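Local coordinates for protein acetyl-CoA acetyltransferase (Bacillus anthracis, PDB 3SS6) that probably catalyses the thiolase reaction, transferring acetyl groups between acetyl-CoA molecules to make acetoacetyl-CoA, or the reverse cleavage, at residues V149-D152 against I157-G160. Residues are numbered along the deposited sequence; the frame is centred on the assembly and turned at random.
Sequences VLED and IMMG
Ile157 and Asp152 form one end of an isolated antiparallel beta bridge in the thiolase fold, joining the turn after helix 145-149 to the start of helix 159-170. Ile157 O accepts an almost straight bond from Asp152 N (2.8 Å, 172°), while its branched side chain, which suits an extended backbone, leaves the bridge. Around the intervening loop, Asp152 OD1 takes the N-H groups of Ile154 and His155, an Asx turn that a short carboxylate makes easily. Met158 faces Glu151 as a non-hydrogen-bonded pair, with their CA atoms 4.3 Å apart. It is also the helix N-cap: lacking a polar side chain, it supplies only half of a capping box, giving its backbone N-H to Glu161 OE1. Three successive bends near -60° fold the flexible thioether back over the bridge, setting SD 3.8 Å from Glu151 CB and CE 3.5 Å from Leu150 CB. Met159, first in the helix, forms the second bond of the bridge by donating its N-H to Leu150 O (2.9 Å). Its side chain, buried and touching Phe321, curls over the face opposite that of Met158, and its terminal methyl CE lies 3.6 Å from Asp152 N.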
ATOM      1  N   VAL A 149     -10.969  10.520  -9.932  1.00 17.04           N
ATOM      2  CA  VAL A 149     -11.955  10.612 -11.000  1.00 21.01           C
ATOM      3  C   VAL A 149     -12.672  11.969 -10.958  1.00 20.83           C
ATOM      4  O   VAL A 149     -13.260  12.395 -11.957  1.00 24.09           O
ATOM      5  CB  VAL A 149     -12.923   9.392 -10.973  1.00 24.02           C
ATOM      6  CG1 VAL A 149     -14.074   9.616 -10.006  1.00 19.66           C
ATOM      7  CG2 VAL A 149     -13.432   9.062 -12.371  1.00 28.79           C
ATOM      8  N   LEU A 150     -12.595  12.658  -9.816  1.00 18.67           N
ATOM      9  CA  LEU A 150     -13.157  14.003  -9.666  1.00 21.89           C
ATOM     10  C   LEU A 150     -12.196  15.104 -10.087  1.00 21.71           C
ATOM     11  O   LEU A 150     -12.529  16.282  -9.999  1.00 23.25           O
ATOM     12  CB  LEU A 150     -13.554  14.273  -8.207  1.00 24.84           C
ATOM     13  CG  LEU A 150     -14.531  13.326  -7.518  1.00 29.64           C
ATOM     14  CD1 LEU A 150     -14.664  13.687  -6.041  1.00 30.80           C
ATOM     15  CD2 LEU A 150     -15.873  13.364  -8.203  1.00 32.96           C
ATOM     16  N   GLU A 151     -10.992  14.726 -10.505  1.00 18.54           N
ATOM     17  CA  GLU A 151      -9.989  15.699 -10.917  1.00 17.43           C
ATOM     18  C   GLU A 151      -9.824  15.658 -12.425  1.00 18.08           C
ATOM     19  O   GLU A 151      -9.637  14.589 -12.999  1.00 19.91           O
ATOM     20  CB  GLU A 151      -8.642  15.377 -10.247  1.00 20.13           C
ATOM     21  CG  GLU A 151      -7.561  16.380 -10.547  1.00 22.07           C
ATOM     22  CD  GLU A 151      -6.200  16.004  -9.960  1.00 30.81           C
ATOM     23  OE1 GLU A 151      -6.035  14.867  -9.462  1.00 29.30           O
ATOM     24  OE2 GLU A 151      -5.293  16.858 -10.006  1.00 34.76           O
ATOM     25  N   ASP A 152      -9.869  16.810 -13.081  1.00 18.16           N
ATOM     26  CA  ASP A 152      -9.676  16.806 -14.529  1.00 18.00           C
ATOM     27  C   ASP A 152      -8.283  16.275 -14.892  1.00 18.89           C
ATOM     28  O   ASP A 152      -7.290  16.685 -14.308  1.00 19.61           O
ATOM     29  CB  ASP A 152      -9.867  18.202 -15.100  1.00 21.05           C
ATOM     30  CG  ASP A 152      -9.757  18.215 -16.596  1.00 24.77           C
ATOM     31  OD1 ASP A 152      -8.635  18.428 -17.092  1.00 25.36           O
ATOM     32  OD2 ASP A 152     -10.785  17.978 -17.265  1.00 24.43           O
ATOM     33  N   ILE A 157      -7.567  20.090 -11.965  1.00 24.58           N
ATOM     34  CA  ILE A 157      -8.421  20.835 -11.048  1.00 24.42           C
ATOM     35  C   ILE A 157      -9.653  20.003 -10.764  1.00 24.22           C
ATOM     36  O   ILE A 157     -10.080  19.216 -11.612  1.00 22.75           O
ATOM     37  CB  ILE A 157      -8.853  22.178 -11.644  1.00 27.91           C
ATOM     38  CG1 ILE A 157      -9.593  21.953 -12.965  1.00 28.43           C
ATOM     39  CG2 ILE A 157      -7.637  23.079 -11.851  1.00 29.90           C
ATOM     40  CD1 ILE A 157      -9.967  23.228 -13.681  1.00 37.89           C
ATOM     41  N   MET A 158     -10.227  20.158  -9.573  1.00 22.59           N
ATOM     42  CA  MET A 158     -11.388  19.357  -9.201  1.00 25.47           C
ATOM     43  C   MET A 158     -12.648  19.841  -9.924  1.00 20.21           C
ATOM     44  O   MET A 158     -12.736  20.996 -10.329  1.00 25.72           O
ATOM     45  CB  MET A 158     -11.601  19.396  -7.686  1.00 25.67           C
ATOM     46  CG  MET A 158     -10.385  18.980  -6.875  1.00 28.24           C
ATOM     47  SD  MET A 158      -9.854  17.272  -7.168  1.00 30.61           S
ATOM     48  CE  MET A 158     -11.255  16.348  -6.559  1.00 25.26           C
ATOM     49  N   MET A 159     -13.624  18.956 -10.085  1.00 20.96           N
ATOM     50  CA  MET A 159     -14.886  19.349 -10.706  1.00 19.80           C
ATOM     51  C   MET A 159     -15.485  20.569 -10.002  1.00 25.24           C
ATOM     52  O   MET A 159     -16.094  21.425 -10.644  1.00 27.33           O
ATOM     53  CB  MET A 159     -15.882  18.194 -10.684  1.00 21.64           C
ATOM     54  CG  MET A 159     -15.473  16.964 -11.505  1.00 24.67           C
ATOM     55  SD  MET A 159     -15.208  17.336 -13.255  1.00 28.80           S
ATOM     56  CE  MET A 159     -13.415  17.407 -13.302  1.00 30.44           C
ATOM     57  N   GLY A 160     -15.301  20.653  -8.685  1.00 24.10           N
ATOM     58  CA  GLY A 160     -15.816  21.779  -7.914  1.00 22.55           C
ATOM     59  C   GLY A 160     -15.206  23.106  -8.322  1.00 25.21           C
ATOM     60  O   GLY A 160     -15.862  24.155  -8.273  1.00 25.49           O
TER